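Local coordinates for protein nicotinamide riboside transporter PnuC (Neisseria mucosa ATCC 25996, PDB 4QTN) that transports nicotinamide riboside, a form of vitamin B3, probably across the inner membrane, as a homotrimer, at residues V78-F82 / K83-E87. Residues are numbered along the deposited sequence; the frame is centred on the assembly and turned at random.
Sequences VSYTF and KLYGE
Ser79 and Leu84 join the end of helix 64-80 to the start of helix 85-107: the carbonyl oxygen of Ser79 accepts the amide of Leu84 (Ser79 O to Leu84 N, 2.8 Å), the donor lying nearly in line with the C=O bond at 174°. One residue inside this bond, Lys83 N reaches Tyr80 O at 2.7 Å, approaching from above the carbonyl plane and closing a type I turn from Tyr80 to Lys83. The positive phi of Lys83 (70°) swings the chain so that the next amide, Leu84 N, comes back to Ser79 O.

Glu87 returns toward the first helix from the next one. Glu87 CB packs against Ser79, 3.9 Å from Ser79 CB and 3.8 Å from Ser79 OG. CG then stands beside the backbone N (chi1 -56°), and a bend at chi2 leads the chain away from Ser79 to a carboxylate whose OE1 is hydrogen-bonded to Tyr75 OH and whose OE2 makes a weak hydrogen bond to Thr163 OG1. Ser79 OG is hydrogen-bonded to the carbonyl oxygens of Tyr75 and Ala76 in its own helix. The exposed rings of Tyr80 and Tyr85 meet edge to edge, Tyr80 CD1 to Tyr85 CE1 at 4.3 Å, and Lys83 O sits over one face of Tyr85 near its rim.

The 6→1 bond from Leu84 to Ser79 and the 5→2 bond from Lys83 to Tyr80, around a residue of positive phi, define a Schellman motif, with Leu84 as N-cap of the following helix; here it forms the tight turn between two transmembrane helices.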
ATOM      1  N   VAL C  78     -19.660 -17.736   4.335  1.00132.83           N
ATOM      2  CA  VAL C  78     -19.912 -16.375   3.874  1.00131.19           C
ATOM      3  C   VAL C  78     -19.346 -16.108   2.474  1.00132.65           C
ATOM      4  O   VAL C  78     -19.916 -15.328   1.722  1.00138.12           O
ATOM      5  CB  VAL C  78     -19.365 -15.323   4.877  1.00129.69           C
ATOM      6  CG1 VAL C  78     -19.570 -13.903   4.354  1.00129.08           C
ATOM      7  CG2 VAL C  78     -20.016 -15.494   6.247  1.00127.69           C
ATOM      8  N   SER C  79     -18.232 -16.752   2.120  1.00137.59           N
ATOM      9  CA  SER C  79     -17.673 -16.572   0.766  1.00138.29           C
ATOM     10  C   SER C  79     -18.482 -17.324  -0.306  1.00142.92           C
ATOM     11  O   SER C  79     -18.450 -16.962  -1.492  1.00143.04           O
ATOM     12  CB  SER C  79     -16.173 -16.918   0.700  1.00136.35           C
ATOM     13  OG  SER C  79     -15.916 -18.248   1.091  1.00136.23           O
ATOM     14  N   TYR C  80     -19.228 -18.345   0.127  1.00145.25           N
ATOM     15  CA  TYR C  80     -20.175 -19.035  -0.748  1.00147.30           C
ATOM     16  C   TYR C  80     -21.419 -18.189  -0.972  1.00147.11           C
ATOM     17  O   TYR C  80     -21.854 -17.999  -2.114  1.00151.77           O
ATOM     18  CB  TYR C  80     -20.562 -20.403  -0.167  1.00156.35           C
ATOM     19  CG  TYR C  80     -21.911 -20.936  -0.644  1.00161.37           C
ATOM     20  CD1 TYR C  80     -22.186 -21.097  -2.012  1.00163.84           C
ATOM     21  CD2 TYR C  80     -22.902 -21.295   0.269  1.00162.02           C
ATOM     22  CE1 TYR C  80     -23.411 -21.573  -2.445  1.00166.63           C
ATOM     23  CE2 TYR C  80     -24.124 -21.780  -0.159  1.00168.39           C
ATOM     24  CZ  TYR C  80     -24.373 -21.913  -1.515  1.00171.55           C
ATOM     25  OH  TYR C  80     -25.587 -22.387  -1.939  1.00184.59           O
ATOM     26  N   THR C  81     -21.994 -17.689   0.122  1.00143.80           N
ATOM     27  CA  THR C  81     -23.205 -16.870   0.047  1.00142.42           C
ATOM     28  C   THR C  81     -22.970 -15.617  -0.799  1.00136.71           C
ATOM     29  O   THR C  81     -23.885 -14.829  -1.034  1.00141.77           O
ATOM     30  CB  THR C  81     -23.744 -16.475   1.456  1.00146.09           C
ATOM     31  OG1 THR C  81     -22.964 -15.399   2.010  1.00138.57           O
ATOM     32  CG2 THR C  81     -23.745 -17.686   2.419  1.00148.84           C
ATOM     33  N   PHE C  82     -21.745 -15.452  -1.274  1.00132.94           N
ATOM     34  CA  PHE C  82     -21.416 -14.337  -2.128  1.00138.33           C
ATOM     35  C   PHE C  82     -20.958 -14.779  -3.511  1.00142.18           C
ATOM     36  O   PHE C  82     -20.649 -13.945  -4.367  1.00145.72           O
ATOM     37  CB  PHE C  82     -20.368 -13.446  -1.464  1.00138.82           C
ATOM     38  CG  PHE C  82     -20.950 -12.435  -0.519  1.00139.23           C
ATOM     39  CD1 PHE C  82     -21.206 -12.770   0.814  1.00137.53           C
ATOM     40  CD2 PHE C  82     -21.265 -11.148  -0.963  1.00138.50           C
ATOM     41  CE1 PHE C  82     -21.748 -11.839   1.688  1.00138.42           C
ATOM     42  CE2 PHE C  82     -21.817 -10.222  -0.094  1.00140.19           C
ATOM     43  CZ  PHE C  82     -22.052 -10.565   1.235  1.00139.16           C
ATOM     44  N   LYS C  83     -20.928 -16.090  -3.730  1.00142.89           N
ATOM     45  CA  LYS C  83     -20.508 -16.653  -5.015  1.00150.58           C
ATOM     46  C   LYS C  83     -18.992 -16.464  -5.280  1.00149.48           C
ATOM     47  O   LYS C  83     -18.556 -16.377  -6.438  1.00154.82           O
ATOM     48  CB  LYS C  83     -21.336 -16.060  -6.169  1.00160.13           C
ATOM     49  CG  LYS C  83     -22.851 -16.206  -6.010  1.00167.25           C
ATOM     50  CD  LYS C  83     -23.610 -15.239  -6.917  1.00173.36           C
ATOM     51  CE  LYS C  83     -23.434 -15.588  -8.389  1.00181.14           C
ATOM     52  NZ  LYS C  83     -23.403 -14.367  -9.239  1.00185.20           N
ATOM     53  N   LEU C  84     -18.203 -16.396  -4.207  1.00141.03           N
ATOM     54  CA  LEU C  84     -16.756 -16.541  -4.323  1.00135.90           C
ATOM     55  C   LEU C  84     -16.399 -18.002  -4.101  1.00134.34           C
ATOM     56  O   LEU C  84     -16.182 -18.441  -2.971  1.00128.37           O
ATOM     57  CB  LEU C  84     -16.010 -15.623  -3.321  1.00134.83           C
ATOM     58  CG  LEU C  84     -15.600 -14.203  -3.780  1.00135.87           C
ATOM     59  CD1 LEU C  84     -15.142 -13.352  -2.602  1.00135.33           C
ATOM     60  CD2 LEU C  84     -14.523 -14.231  -4.863  1.00140.69           C
ATOM     61  N   TYR C  85     -16.374 -18.760  -5.190  1.00143.43           N
ATOM     62  CA  TYR C  85     -16.208 -20.213  -5.116  1.00153.98           C
ATOM     63  C   TYR C  85     -14.757 -20.643  -4.875  1.00156.64           C
ATOM     64  O   TYR C  85     -14.511 -21.694  -4.295  1.00158.44           O
ATOM     65  CB  TYR C  85     -16.788 -20.896  -6.367  1.00162.32           C
ATOM     66  CG  TYR C  85     -18.233 -20.526  -6.639  1.00166.27           C
ATOM     67  CD1 TYR C  85     -19.248 -20.864  -5.731  1.00165.66           C
ATOM     68  CD2 TYR C  85     -18.589 -19.825  -7.795  1.00171.33           C
ATOM     69  CE1 TYR C  85     -20.570 -20.511  -5.968  1.00168.47           C
ATOM     70  CE2 TYR C  85     -19.910 -19.469  -8.040  1.00175.52           C
ATOM     71  CZ  TYR C  85     -20.895 -19.815  -7.128  1.00173.78           C
ATOM     72  OH  TYR C  85     -22.200 -19.465  -7.373  1.00180.58           O
ATOM     73  N   GLY C  86     -13.807 -19.813  -5.308  1.00157.95           N
ATOM     74  CA  GLY C  86     -12.393 -20.040  -5.019  1.00160.17           C
ATOM     75  C   GLY C  86     -12.105 -20.056  -3.526  1.00159.03           C
ATOM     76  O   GLY C  86     -11.423 -20.957  -3.021  1.00163.41           O
ATOM     77  N   GLU C  87     -12.647 -19.073  -2.813  1.00152.62           N
ATOM     78  CA  GLU C  87     -12.378 -18.929  -1.386  1.00151.10           C
ATOM     79  C   GLU C  87     -13.107 -19.969  -0.555  1.00151.32           C
ATOM     80  O   GLU C  87     -12.644 -20.342   0.510  1.00156.67           O
ATOM     81  CB  GLU C  87     -12.710 -17.511  -0.901  1.00145.46           C
ATOM     82  CG  GLU C  87     -11.972 -16.412  -1.665  1.00151.63           C
ATOM     83  CD  GLU C  87     -10.485 -16.350  -1.334  1.00164.42           C
ATOM     84  OE1 GLU C  87     -10.155 -16.102  -0.158  1.00172.96           O
ATOM     85  OE2 GLU C  87      -9.643 -16.532  -2.255  1.00166.87           O
TER